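Local coordinates for cell wall surface anchor family protein (Streptococcus agalactiae serogroup V, PDB 3TXA) that probably serves as the adhesive tip pilin of Group B Streptococcus pili, carrying a metal-binding von Willebrand factor A domain together with IgG-like domains, at residues Ile543-Val548 and Lys653-Pro658; Lys598-Thr603 and Ile611-Leu616; Arg647-Pro652 and Ile661-Ile666. All blocks are in the same frame, centred on the assembly; numbering follows the deposited sequence.

Interaction 1 of 3, residues Ile543-Val548 and Lys653-Pro658. With CD (cadmium ion), chain I.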
ATOM      1  N   ILE A 543      -6.724  -7.909  21.528  1.00 57.32           N
ATOM      2  CA  ILE A 543      -7.119  -7.907  22.941  1.00 56.51           C
ATOM      3  C   ILE A 543      -8.585  -7.531  23.048  1.00 56.55           C
ATOM      4  O   ILE A 543      -8.954  -6.367  22.926  1.00 56.39           O
ATOM      5  CB  ILE A 543      -6.223  -6.987  23.824  1.00 56.31           C
ATOM      6  CG1 ILE A 543      -4.839  -7.604  24.014  1.00 55.89           C
ATOM      7  CG2 ILE A 543      -6.851  -6.761  25.196  1.00 56.17           C
ATOM      8  CD1 ILE A 543      -3.913  -6.820  24.894  1.00 55.61           C
ATOM      9  N   VAL A 544      -9.429  -8.535  23.235  1.00 56.49           N
ATOM     10  CA  VAL A 544     -10.853  -8.299  23.203  1.00 56.89           C
ATOM     11  C   VAL A 544     -11.373  -8.759  24.509  1.00 56.83           C
ATOM     12  O   VAL A 544     -11.077  -9.871  24.944  1.00 57.28           O
ATOM     13  CB  VAL A 544     -11.562  -9.068  22.098  1.00 57.18           C
ATOM     14  CG1 VAL A 544     -12.960  -8.442  21.842  1.00 57.38           C
ATOM     15  CG2 VAL A 544     -10.717  -9.059  20.844  1.00 57.53           C
ATOM     16  N   ASP A 545     -12.130  -7.875  25.142  1.00 56.80           N
ATOM     17  CA  ASP A 545     -12.476  -7.995  26.544  1.00 56.37           C
ATOM     18  C   ASP A 545     -11.405  -8.679  27.422  1.00 55.34           C
ATOM     19  O   ASP A 545     -11.681  -9.677  28.060  1.00 55.45           O
ATOM     20  CB  ASP A 545     -13.775  -8.733  26.613  1.00 56.99           C
ATOM     21  CG  ASP A 545     -14.477  -8.490  27.869  1.00 60.73           C
ATOM     22  OD1 ASP A 545     -14.306  -9.332  28.782  1.00 64.45           O
ATOM     23  OD2 ASP A 545     -15.172  -7.448  27.960  1.00 64.90           O
ATOM     24  N   GLY A 546     -10.183  -8.147  27.450  1.00 54.52           N
ATOM     25  CA  GLY A 546      -9.089  -8.755  28.211  1.00 53.95           C
ATOM     26  C   GLY A 546      -9.012  -8.325  29.665  1.00 54.00           C
ATOM     27  O   GLY A 546      -9.594  -7.315  30.044  1.00 53.98           O
ATOM     28  N   ASN A 547      -8.290  -9.087  30.478  1.00 54.35           N
ATOM     29  CA  ASN A 547      -8.260  -8.891  31.927  1.00 55.41           C
ATOM     30  C   ASN A 547      -6.847  -8.978  32.429  1.00 54.76           C
ATOM     31  O   ASN A 547      -6.112  -9.869  32.031  1.00 54.81           O
ATOM     32  CB  ASN A 547      -9.114  -9.943  32.672  1.00 55.95           C
ATOM     33  CG  ASN A 547     -10.639  -9.697  32.498  1.00 63.04           C
ATOM     34  OD1 ASN A 547     -11.160  -9.668  31.366  1.00 69.74           O
ATOM     35  ND2 ASN A 547     -11.359  -9.515  33.619  1.00 67.75           N
ATOM     36  N   VAL A 548      -6.456  -8.069  33.314  1.00 54.02           N
ATOM     37  CA  VAL A 548      -5.151  -8.200  33.982  1.00 53.65           C
ATOM     38  C   VAL A 548      -5.372  -8.566  35.443  1.00 54.16           C
ATOM     39  O   VAL A 548      -6.300  -8.067  36.078  1.00 54.65           O
ATOM     40  CB  VAL A 548      -4.279  -6.898  33.892  1.00 53.06           C
ATOM     41  CG1 VAL A 548      -2.943  -7.136  34.503  1.00 51.39           C
ATOM     42  CG2 VAL A 548      -4.131  -6.434  32.474  1.00 50.27           C
ATOM     43  N   LYS A 653      -8.216 -12.412  25.542  1.00 65.46           N
ATOM     44  CA  LYS A 653      -9.640 -12.497  25.263  1.00 68.09           C
ATOM     45  C   LYS A 653     -10.135 -13.362  26.408  1.00 70.01           C
ATOM     46  O   LYS A 653      -9.692 -14.509  26.558  1.00 70.70           O
ATOM     47  CB  LYS A 653      -9.879 -13.116  23.876  1.00 67.87           C
ATOM     48  CG  LYS A 653      -8.596 -13.227  23.011  1.00 68.04           C
ATOM     49  CD  LYS A 653      -8.836 -12.986  21.499  1.00 69.45           C
ATOM     50  CE  LYS A 653      -7.598 -13.381  20.651  1.00 69.42           C
ATOM     51  NZ  LYS A 653      -6.506 -12.355  20.536  1.00 68.89           N
ATOM     52  N   SER A 654     -10.959 -12.797  27.287  1.00 71.88           N
ATOM     53  CA  SER A 654     -11.279 -13.524  28.511  1.00 73.70           C
ATOM     54  C   SER A 654     -12.516 -14.383  28.268  1.00 75.49           C
ATOM     55  O   SER A 654     -12.717 -15.385  28.950  1.00 76.05           O
ATOM     56  CB  SER A 654     -11.399 -12.602  29.738  1.00 73.27           C
ATOM     57  OG  SER A 654     -12.601 -11.867  29.734  1.00 72.54           O
ATOM     58  N   GLU A 655     -13.306 -13.994  27.264  1.00 77.25           N
ATOM     59  CA  GLU A 655     -14.456 -14.765  26.786  1.00 78.93           C
ATOM     60  C   GLU A 655     -14.063 -15.748  25.659  1.00 79.92           C
ATOM     61  O   GLU A 655     -14.200 -16.952  25.829  1.00 80.40           O
ATOM     62  CB  GLU A 655     -15.568 -13.812  26.345  1.00 78.63           C
ATOM     63  CG  GLU A 655     -16.706 -13.552  27.363  1.00 80.95           C
ATOM     64  CD  GLU A 655     -16.292 -13.331  28.851  1.00 83.96           C
ATOM     65  OE1 GLU A 655     -16.895 -12.435  29.511  1.00 83.52           O
ATOM     66  OE2 GLU A 655     -15.406 -14.062  29.369  1.00 84.29           O
ATOM     67  N   LYS A 656     -13.542 -15.232  24.535  1.00 81.14           N
ATOM     68  CA  LYS A 656     -13.114 -16.039  23.345  1.00 81.83           C
ATOM     69  C   LYS A 656     -12.107 -17.144  23.597  1.00 81.87           C
ATOM     70  O   LYS A 656     -12.022 -18.050  22.794  1.00 82.56           O
ATOM     71  CB  LYS A 656     -12.520 -15.169  22.207  1.00 81.84           C
ATOM     72  CG  LYS A 656     -13.526 -14.404  21.354  1.00 82.88           C
ATOM     73  CD  LYS A 656     -12.842 -13.275  20.543  1.00 83.75           C
ATOM     74  CE  LYS A 656     -13.841 -12.139  20.208  1.00 82.78           C
ATOM     75  NZ  LYS A 656     -13.271 -11.090  19.308  1.00 81.20           N
ATOM     76  N   GLU A 657     -11.296 -17.046  24.643  1.00 81.83           N
ATOM     77  CA  GLU A 657     -10.348 -18.126  24.966  1.00 81.99           C
ATOM     78  C   GLU A 657      -9.829 -18.038  26.407  1.00 81.65           C
ATOM     79  O   GLU A 657      -8.633 -17.800  26.644  1.00 81.42           O
ATOM     80  CB  GLU A 657      -9.208 -18.277  23.919  1.00 82.09           C
ATOM     81  CG  GLU A 657      -8.830 -17.016  23.145  1.00 82.78           C
ATOM     82  CD  GLU A 657      -7.714 -17.229  22.099  1.00 84.07           C
ATOM     83  OE1 GLU A 657      -6.600 -17.701  22.462  1.00 83.99           O
ATOM     84  OE2 GLU A 657      -7.947 -16.874  20.916  1.00 82.38           O
ATOM     85  N   PRO A 658     -10.737 -18.261  27.381  1.00 81.40           N
ATOM     86  CA  PRO A 658     -10.409 -18.047  28.791  1.00 80.91           C
ATOM     87  C   PRO A 658      -9.116 -18.726  29.188  1.00 80.08           C
ATOM     88  O   PRO A 658      -8.498 -18.315  30.156  1.00 80.30           O
ATOM     89  CB  PRO A 658     -11.610 -18.647  29.541  1.00 81.16           C
ATOM     90  CG  PRO A 658     -12.759 -18.535  28.561  1.00 81.43           C
ATOM     91  CD  PRO A 658     -12.120 -18.750  27.200  1.00 81.43           C
TER
HETATM   92 CD    CD I 808     -15.630  -8.224  30.373  1.00 82.62          CD
HETATM   93  O   HOH W   1     -17.186  -7.171  29.449  1.00 44.00           O
HETATM   94  O   HOH W   2     -13.450  -8.754  31.187  1.00 48.35           O
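The carbonyl oxygen of Asp545 takes the backbone N-H of Ser654 at 3.3 Å (N to O), while the CA-H of Lys653 points at Val544 O, so the loop after strand 649-651 comes alongside the corner where strand 543-551 changes course. The contact lies at the surface of the IgG-like domain, at the corner where the central strand of a five-stranded antiparallel sheet begins. The corner carries a G1 beta bulge: Asp545, with its positive phi of 32°, and Gly546 together face Leu616 of strand 610-618.

Ser654 does most of the gripping. Its OG gives a second hydrogen bond to Asp545 O, 2.9 Å long and nearly along the C=O axis, whereas the N-H of the same residue comes in from above the carbonyl plane. One carbonyl oxygen thus receives both donors of a single serine. With chi1 at 75°, OG sits between the backbone N and the carbonyl carbon of Ser654, close enough to its own N for the two to converge.

The carboxylate of Asp545 turns to a cadmium ion instead and holds it with both oxygens, OD2 at 2.6 Å from the metal. Two waters and His615 complete the ligands found around it. Glu655 brings another negative group nearby, its OE1 4.1 Å from Asp545 OD1; the cation would probably ease this pairing of like charges.

Towards the outer end of the contact, Val544 and Lys656 cross obliquely. The lysine chain is extended beyond CG and sets its NZ against both methyls of the valine, with CE beside CG1. Lys653 leads off differently, bending so that its ammonium group hydrogen-bonds to Ser542 O. Lys656 NZ lies 3.6 Å from Val544 CG2.

Interaction 2 of 3, residues Lys598-Thr603 and Ile611-Leu616. With CD (cadmium ion), chain I; CD (cadmium ion), chain G.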
ATOM      1  N   LYS A 598     -12.984   3.460  27.554  1.00 52.03           N
ATOM      2  CA  LYS A 598     -14.455   3.278  27.643  1.00 52.61           C
ATOM      3  C   LYS A 598     -14.847   1.896  28.243  1.00 51.96           C
ATOM      4  O   LYS A 598     -14.473   0.841  27.715  1.00 51.70           O
ATOM      5  CB  LYS A 598     -15.063   3.415  26.242  1.00 53.01           C
ATOM      6  CG  LYS A 598     -16.296   4.266  26.175  1.00 56.37           C
ATOM      7  CD  LYS A 598     -17.614   3.452  26.175  1.00 61.75           C
ATOM      8  CE  LYS A 598     -18.828   4.331  25.742  1.00 64.23           C
ATOM      9  NZ  LYS A 598     -19.653   4.819  26.926  1.00 65.05           N
ATOM     10  N   ASP A 599     -15.574   1.920  29.356  1.00 51.50           N
ATOM     11  CA  ASP A 599     -15.988   0.711  30.103  1.00 51.01           C
ATOM     12  C   ASP A 599     -14.870  -0.154  30.726  1.00 49.48           C
ATOM     13  O   ASP A 599     -15.149  -1.179  31.349  1.00 49.89           O
ATOM     14  CB  ASP A 599     -16.957  -0.158  29.285  1.00 52.05           C
ATOM     15  CG  ASP A 599     -18.148   0.631  28.749  1.00 54.72           C
ATOM     16  OD1 ASP A 599     -19.001   1.116  29.551  1.00 55.56           O
ATOM     17  OD2 ASP A 599     -18.224   0.740  27.501  1.00 58.51           O
ATOM     18  N   VAL A 600     -13.619   0.249  30.586  1.00 47.57           N
ATOM     19  CA  VAL A 600     -12.563  -0.387  31.354  1.00 46.11           C
ATOM     20  C   VAL A 600     -12.785  -0.066  32.833  1.00 46.02           C
ATOM     21  O   VAL A 600     -13.281   1.019  33.142  1.00 46.50           O
ATOM     22  CB  VAL A 600     -11.198   0.100  30.897  1.00 45.28           C
ATOM     23  CG1 VAL A 600     -10.091  -0.541  31.715  1.00 44.88           C
ATOM     24  CG2 VAL A 600     -11.014  -0.239  29.471  1.00 43.75           C
ATOM     25  N   THR A 601     -12.479  -1.008  33.727  1.00 44.91           N
ATOM     26  CA  THR A 601     -12.593  -0.776  35.155  1.00 44.85           C
ATOM     27  C   THR A 601     -11.384  -1.326  35.868  1.00 44.92           C
ATOM     28  O   THR A 601     -10.756  -2.229  35.359  1.00 46.29           O
ATOM     29  CB  THR A 601     -13.809  -1.475  35.808  1.00 44.78           C
ATOM     30  OG1 THR A 601     -13.638  -2.900  35.747  1.00 46.98           O
ATOM     31  CG2 THR A 601     -15.134  -1.053  35.208  1.00 42.85           C
ATOM     32  N   VAL A 602     -11.072  -0.785  37.051  1.00 45.02           N
ATOM     33  CA  VAL A 602      -9.991  -1.265  37.920  1.00 44.87           C
ATOM     34  C   VAL A 602     -10.660  -1.617  39.228  1.00 45.50           C
ATOM     35  O   VAL A 602     -11.404  -0.809  39.778  1.00 45.82           O
ATOM     36  CB  VAL A 602      -8.901  -0.195  38.166  1.00 45.04           C
ATOM     37  CG1 VAL A 602      -7.713  -0.775  38.939  1.00 43.09           C
ATOM     38  CG2 VAL A 602      -8.412   0.385  36.839  1.00 45.40           C
ATOM     39  N   THR A 603     -10.452  -2.844  39.703  1.00 45.83           N
ATOM     40  CA  THR A 603     -11.176  -3.323  40.869  1.00 46.25           C
ATOM     41  C   THR A 603     -10.155  -3.928  41.762  1.00 47.26           C
ATOM     42  O   THR A 603      -9.041  -4.218  41.321  1.00 47.70           O
ATOM     43  CB  THR A 603     -12.256  -4.402  40.548  1.00 46.51           C
ATOM     44  OG1 THR A 603     -11.660  -5.554  39.928  1.00 44.77           O
ATOM     45  CG2 THR A 603     -13.396  -3.826  39.706  1.00 46.20           C
ATOM     46  N   ILE A 611      -5.135  -6.401  42.442  1.00 51.71           N
ATOM     47  CA  ILE A 611      -5.661  -5.306  41.655  1.00 50.95           C
ATOM     48  C   ILE A 611      -5.942  -5.830  40.255  1.00 51.08           C
ATOM     49  O   ILE A 611      -5.133  -6.566  39.707  1.00 50.95           O
ATOM     50  CB  ILE A 611      -4.700  -4.086  41.670  1.00 50.53           C
ATOM     51  CG1 ILE A 611      -5.321  -2.896  40.948  1.00 50.58           C
ATOM     52  CG2 ILE A 611      -3.317  -4.417  41.105  1.00 49.02           C
ATOM     53  CD1 ILE A 611      -4.735  -1.561  41.379  1.00 51.02           C
ATOM     54  N   LYS A 612      -7.083  -5.474  39.676  1.00 50.84           N
ATOM     55  CA  LYS A 612      -7.444  -6.026  38.382  1.00 51.26           C
ATOM     56  C   LYS A 612      -7.899  -4.980  37.390  1.00 50.95           C
ATOM     57  O   LYS A 612      -8.660  -4.060  37.744  1.00 50.97           O
ATOM     58  CB  LYS A 612      -8.573  -7.038  38.546  1.00 51.81           C
ATOM     59  CG  LYS A 612      -8.291  -8.127  39.578  1.00 55.83           C
ATOM     60  CD  LYS A 612      -9.518  -9.005  39.854  1.00 61.84           C
ATOM     61  CE  LYS A 612      -9.664 -10.091  38.769  1.00 66.70           C
ATOM     62  NZ  LYS A 612      -9.967  -9.504  37.410  1.00 70.44           N
ATOM     63  N   ILE A 613      -7.462  -5.135  36.137  1.00 50.00           N
ATOM     64  CA  ILE A 613      -8.010  -4.334  35.048  1.00 49.18           C
ATOM     65  C   ILE A 613      -8.965  -5.225  34.263  1.00 49.75           C
ATOM     66  O   ILE A 613      -8.587  -6.334  33.847  1.00 50.43           O
ATOM     67  CB  ILE A 613      -6.917  -3.790  34.083  1.00 48.83           C
ATOM     68  CG1 ILE A 613      -5.778  -3.106  34.847  1.00 47.22           C
ATOM     69  CG2 ILE A 613      -7.546  -2.846  33.062  1.00 47.78           C
ATOM     70  CD1 ILE A 613      -4.608  -2.697  34.004  1.00 44.24           C
ATOM     71  N   ASN A 614     -10.182  -4.740  34.045  1.00 49.18           N
ATOM     72  CA  ASN A 614     -11.209  -5.510  33.379  1.00 48.99           C
ATOM     73  C   ASN A 614     -11.678  -4.837  32.125  1.00 48.58           C
ATOM     74  O   ASN A 614     -11.868  -3.618  32.118  1.00 47.77           O
ATOM     75  CB  ASN A 614     -12.431  -5.631  34.286  1.00 49.60           C
ATOM     76  CG  ASN A 614     -12.088  -6.129  35.653  1.00 51.06           C
ATOM     77  OD1 ASN A 614     -11.641  -7.273  35.814  1.00 49.92           O
ATOM     78  ND2 ASN A 614     -12.274  -5.260  36.669  1.00 52.84           N
ATOM     79  N   HIS A 615     -11.928  -5.638  31.092  1.00 48.40           N
ATOM     80  CA  HIS A 615     -12.553  -5.163  29.848  1.00 48.97           C
ATOM     81  C   HIS A 615     -11.653  -4.406  28.880  1.00 48.01           C
ATOM     82  O   HIS A 615     -12.090  -3.467  28.220  1.00 46.42           O
ATOM     83  CB  HIS A 615     -13.757  -4.285  30.139  1.00 49.76           C
ATOM     84  CG  HIS A 615     -14.695  -4.863  31.139  1.00 53.26           C
ATOM     85  ND1 HIS A 615     -15.484  -5.954  30.861  1.00 59.23           N
ATOM     86  CD2 HIS A 615     -15.000  -4.488  32.404  1.00 55.19           C
ATOM     87  CE1 HIS A 615     -16.225  -6.239  31.920  1.00 59.00           C
ATOM     88  NE2 HIS A 615     -15.945  -5.369  32.871  1.00 56.13           N
ATOM     89  N   LEU A 616     -10.408  -4.824  28.777  1.00 48.35           N
ATOM     90  CA  LEU A 616      -9.525  -4.140  27.863  1.00 49.74           C
ATOM     91  C   LEU A 616      -9.913  -4.490  26.431  1.00 51.36           C
ATOM     92  O   LEU A 616     -10.255  -5.632  26.149  1.00 51.83           O
ATOM     93  CB  LEU A 616      -8.064  -4.468  28.164  1.00 48.94           C
ATOM     94  CG  LEU A 616      -7.510  -3.859  29.460  1.00 48.56           C
ATOM     95  CD1 LEU A 616      -6.173  -4.403  29.800  1.00 48.27           C
ATOM     96  CD2 LEU A 616      -7.421  -2.349  29.397  1.00 46.98           C
TER
HETATM   97 CD    CD I 808     -15.630  -8.224  30.373  1.00 82.62          CD
HETATM   98 CD    CD G 806     -17.583  -5.645  35.004  1.00140.40          CD
HETATM   99  O   HOH W   1     -17.186  -7.171  29.449  1.00 44.00           O
HETATM  100  O   HOH W   2     -13.450  -8.754  31.187  1.00 48.35           O
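Asn614 reaches across to Thr601 with its amide: ND2 donates to Thr601 OG1 at 2.9 Å, the bond nearly straight (163°) and lying in the amide plane. A second, weak bond runs from the same ND2 to Thr603 OG1, two residues further along the neighbouring strand. In both threonines OG1 lies between the backbone N and the carbonyl carbon (chi1 66° and 59°), which turns the two hydroxyls towards the one amide nitrogen. Lys612 NZ bonds weakly to Asn614 OD1 at 3.2 Å, so both ends of the amide have partners, which probably helps to hold its rotation.

Beneath these side chains the backbones form the beta hairpin of strands 601-605 and 610-618. Thr601 with Asn614 and Thr603 with Lys612 are antiparallel hydrogen-bonded pairs, and Asn614 N reaches Thr601 O at 2.9 Å. Val602 and Ile613, a non-hydrogen-bonded pair, put their side chains on the other face. There Val600 CG1 rests on Ile613 CG2 at 3.7 Å, and Val602 meets Ile611; Leu573, Tyr571 and Leu626 cover this apolar side.

Past the regular pairing, His615 and Leu616 both face Gly546, a G1 beta bulge. His615 ND1 lies 2.3 Å from the cadmium ion that Asp545 also binds, while NE2 meets a second cadmium ion, which lies in the ring plane, at 2.7 Å.

Interaction 3 of 3, residues Arg647-Pro652 and Ile661-Ile666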
ATOM      1  N   ARG A 647       1.789 -14.401  40.853  1.00 70.25           N
ATOM      2  CA  ARG A 647       1.696 -14.538  39.397  1.00 69.48           C
ATOM      3  C   ARG A 647       0.738 -13.474  38.792  1.00 68.51           C
ATOM      4  O   ARG A 647      -0.473 -13.456  39.078  1.00 68.62           O
ATOM      5  CB  ARG A 647       1.332 -15.981  38.990  1.00 69.49           C
ATOM      6  CG  ARG A 647       1.265 -16.212  37.469  1.00 71.25           C
ATOM      7  CD  ARG A 647       1.443 -17.685  37.090  1.00 73.80           C
ATOM      8  NE  ARG A 647       1.403 -17.940  35.642  1.00 73.49           N
ATOM      9  CZ  ARG A 647       0.422 -18.595  35.017  1.00 73.01           C
ATOM     10  NH1 ARG A 647       0.478 -18.784  33.706  1.00 70.95           N
ATOM     11  NH2 ARG A 647      -0.621 -19.060  35.697  1.00 72.82           N
ATOM     12  N   THR A 648       1.306 -12.594  37.966  1.00 66.89           N
ATOM     13  CA  THR A 648       0.581 -11.506  37.330  1.00 65.35           C
ATOM     14  C   THR A 648       0.351 -11.863  35.856  1.00 64.54           C
ATOM     15  O   THR A 648       1.301 -12.092  35.120  1.00 64.70           O
ATOM     16  CB  THR A 648       1.400 -10.193  37.423  1.00 65.44           C
ATOM     17  OG1 THR A 648       2.197 -10.197  38.608  1.00 65.48           O
ATOM     18  CG2 THR A 648       0.514  -9.001  37.465  1.00 64.87           C
ATOM     19  N   THR A 649      -0.904 -11.888  35.417  1.00 63.34           N
ATOM     20  CA  THR A 649      -1.241 -12.393  34.081  1.00 61.96           C
ATOM     21  C   THR A 649      -2.221 -11.540  33.255  1.00 61.63           C
ATOM     22  O   THR A 649      -3.062 -10.805  33.792  1.00 61.48           O
ATOM     23  CB  THR A 649      -1.856 -13.829  34.162  1.00 62.03           C
ATOM     24  OG1 THR A 649      -3.184 -13.778  34.726  1.00 60.40           O
ATOM     25  CG2 THR A 649      -0.967 -14.762  34.974  1.00 61.67           C
ATOM     26  N   LEU A 650      -2.141 -11.686  31.939  1.00 60.75           N
ATOM     27  CA  LEU A 650      -3.140 -11.106  31.048  1.00 60.19           C
ATOM     28  C   LEU A 650      -3.939 -12.209  30.391  1.00 60.12           C
ATOM     29  O   LEU A 650      -3.388 -13.224  30.003  1.00 61.23           O
ATOM     30  CB  LEU A 650      -2.472 -10.246  29.967  1.00 59.64           C
ATOM     31  CG  LEU A 650      -3.359  -9.793  28.811  1.00 58.47           C
ATOM     32  CD1 LEU A 650      -4.518  -8.938  29.283  1.00 57.57           C
ATOM     33  CD2 LEU A 650      -2.561  -9.032  27.793  1.00 58.06           C
ATOM     34  N   SER A 651      -5.236 -12.016  30.277  1.00 59.60           N
ATOM     35  CA  SER A 651      -6.052 -12.871  29.472  1.00 59.40           C
ATOM     36  C   SER A 651      -6.544 -11.996  28.353  1.00 59.81           C
ATOM     37  O   SER A 651      -7.430 -11.194  28.573  1.00 59.55           O
ATOM     38  CB  SER A 651      -7.219 -13.430  30.277  1.00 59.16           C
ATOM     39  OG  SER A 651      -6.747 -14.355  31.236  1.00 59.68           O
ATOM     40  N   PRO A 652      -5.942 -12.118  27.154  1.00 60.54           N
ATOM     41  CA  PRO A 652      -6.182 -11.255  26.012  1.00 61.16           C
ATOM     42  C   PRO A 652      -7.608 -11.245  25.562  1.00 62.75           C
ATOM     43  O   PRO A 652      -8.152 -10.199  25.213  1.00 62.72           O
ATOM     44  CB  PRO A 652      -5.316 -11.880  24.948  1.00 60.57           C
ATOM     45  CG  PRO A 652      -4.193 -12.351  25.671  1.00 60.21           C
ATOM     46  CD  PRO A 652      -4.761 -12.957  26.915  1.00 60.57           C
ATOM     47  N   ILE A 661      -3.358 -17.417  28.622  1.00 72.59           N
ATOM     48  CA  ILE A 661      -2.887 -16.666  29.769  1.00 71.97           C
ATOM     49  C   ILE A 661      -1.399 -16.312  29.667  1.00 71.75           C
ATOM     50  O   ILE A 661      -0.551 -17.204  29.588  1.00 72.29           O
ATOM     51  CB  ILE A 661      -3.233 -17.412  31.092  1.00 72.17           C
ATOM     52  CG1 ILE A 661      -4.647 -17.014  31.574  1.00 73.71           C
ATOM     53  CG2 ILE A 661      -2.224 -17.127  32.218  1.00 71.30           C
ATOM     54  CD1 ILE A 661      -5.708 -18.143  31.589  1.00 73.46           C
ATOM     55  N   ARG A 662      -1.091 -15.011  29.693  1.00 70.89           N
ATOM     56  CA  ARG A 662       0.277 -14.500  29.478  1.00 70.00           C
ATOM     57  C   ARG A 662       0.873 -13.974  30.762  1.00 69.53           C
ATOM     58  O   ARG A 662       0.182 -13.292  31.498  1.00 70.11           O
ATOM     59  CB  ARG A 662       0.251 -13.361  28.461  1.00 69.90           C
ATOM     60  CG  ARG A 662      -0.516 -13.671  27.196  1.00 69.30           C
ATOM     61  CD  ARG A 662       0.203 -14.736  26.398  1.00 69.62           C
ATOM     62  NE  ARG A 662      -0.463 -14.992  25.126  1.00 68.87           N
ATOM     63  CZ  ARG A 662      -0.376 -16.134  24.460  1.00 66.06           C
ATOM     64  NH1 ARG A 662      -1.027 -16.274  23.323  1.00 62.98           N
ATOM     65  NH2 ARG A 662       0.356 -17.128  24.946  1.00 64.85           N
ATOM     66  N   ASP A 663       2.137 -14.271  31.046  1.00 69.07           N
ATOM     67  CA  ASP A 663       2.740 -13.805  32.306  1.00 69.02           C
ATOM     68  C   ASP A 663       3.343 -12.411  32.157  1.00 68.85           C
ATOM     69  O   ASP A 663       3.671 -11.984  31.044  1.00 69.23           O
ATOM     70  CB  ASP A 663       3.758 -14.803  32.890  1.00 68.83           C
ATOM     71  CG  ASP A 663       3.109 -15.826  33.856  1.00 70.18           C
ATOM     72  OD1 ASP A 663       3.446 -15.838  35.065  1.00 71.81           O
ATOM     73  OD2 ASP A 663       2.259 -16.634  33.422  1.00 69.51           O
ATOM     74  N   PHE A 664       3.424 -11.684  33.271  1.00 68.18           N
ATOM     75  CA  PHE A 664       4.068 -10.375  33.313  1.00 67.26           C
ATOM     76  C   PHE A 664       5.376 -10.646  34.031  1.00 68.03           C
ATOM     77  O   PHE A 664       5.439 -11.517  34.901  1.00 67.92           O
ATOM     78  CB  PHE A 664       3.267  -9.364  34.166  1.00 66.35           C
ATOM     79  CG  PHE A 664       2.226  -8.536  33.412  1.00 62.17           C
ATOM     80  CD1 PHE A 664       0.923  -9.003  33.237  1.00 59.15           C
ATOM     81  CD2 PHE A 664       2.522  -7.256  32.975  1.00 57.74           C
ATOM     82  CE1 PHE A 664      -0.046  -8.230  32.590  1.00 56.23           C
ATOM     83  CE2 PHE A 664       1.561  -6.473  32.328  1.00 55.24           C
ATOM     84  CZ  PHE A 664       0.284  -6.956  32.136  1.00 55.96           C
ATOM     85  N   PRO A 665       6.434  -9.907  33.679  1.00 68.77           N
ATOM     86  CA  PRO A 665       7.601 -10.016  34.534  1.00 69.81           C
ATOM     87  C   PRO A 665       7.331  -9.317  35.882  1.00 70.88           C
ATOM     88  O   PRO A 665       6.514  -8.410  35.951  1.00 71.15           O
ATOM     89  CB  PRO A 665       8.687  -9.297  33.730  1.00 69.65           C
ATOM     90  CG  PRO A 665       7.956  -8.322  32.864  1.00 69.17           C
ATOM     91  CD  PRO A 665       6.591  -8.885  32.624  1.00 68.75           C
ATOM     92  N   ILE A 666       8.016  -9.739  36.936  1.00 72.23           N
ATOM     93  CA  ILE A 666       7.751  -9.245  38.282  1.00 73.12           C
ATOM     94  C   ILE A 666       9.042  -8.709  38.898  1.00 74.05           C
ATOM     95  O   ILE A 666      10.018  -9.445  38.965  1.00 74.32           O
ATOM     96  CB  ILE A 666       7.184 -10.387  39.157  1.00 72.97           C
ATOM     97  CG1 ILE A 666       5.861 -10.908  38.565  1.00 73.12           C
ATOM     98  CG2 ILE A 666       7.032  -9.934  40.606  1.00 72.49           C
ATOM     99  CD1 ILE A 666       5.500 -12.342  38.958  1.00 72.42           C
TER
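Arg647 and Asp663 form a salt bridge in which NE of the arginine donates to OD2 at 2.7 Å, using the syn lone pair of that oxygen, though the bond is bent, with OD2 tilted from the guanidinium plane. Two weak bonds reinforce it, NE to OD1 and NH1 to OD2, although the guanidinium and carboxylate planes are turned 28° apart. The arginine chain, extended from CG to NE, carries the group over Thr649, whose CG2 lies 4.0 Å above the guanidinium plane.

The backbones form a beta hairpin at the edge of the sheet. Leu650 and Arg662 make a hydrogen-bonded antiparallel pair, with Leu650 N 2.9 Å from Arg662 O, and Phe664 N bonds to Thr648 O.

On the face of Leu650, Phe664 turns its ring edge to the Thr648 carbonyl and brings CE1 to 4.1 Å from Leu650 CB. Both side chains also pack on Leu139 and Val160, between this sheet and the next. Pro652 CG lies against Arg662 CG, and the guanidinium of Arg662 pairs with Glu136. The chemistry implies an edge strand fastened from both faces: by the Arg647 salt bridge on the Asp663 side, and on the Leu650 side by apolar packing together with the Arg662-Glu136 pair.

Overall arrangement
All three contacts belong to one five-stranded antiparallel sheet of the IgG-like domain. Strand 543-551 runs through its middle, paired with 610-618 on one flank and 649-651 on the other, so interaction 1 touches both of the others, while interactions 2 and 3 stay about 5 Å apart at their nearest atoms. Each of these two is a hairpin closing an outer margin, partly buried, with regular backbone bonds and apolar side chains turned inward. Interaction 1 is a surface contact instead, a loop held mainly through one carbonyl. A cadmium ion and two waters join interactions 1 and 2; interaction 3 has no metal and adds a salt bridge to its backbone bonds and apolar packing.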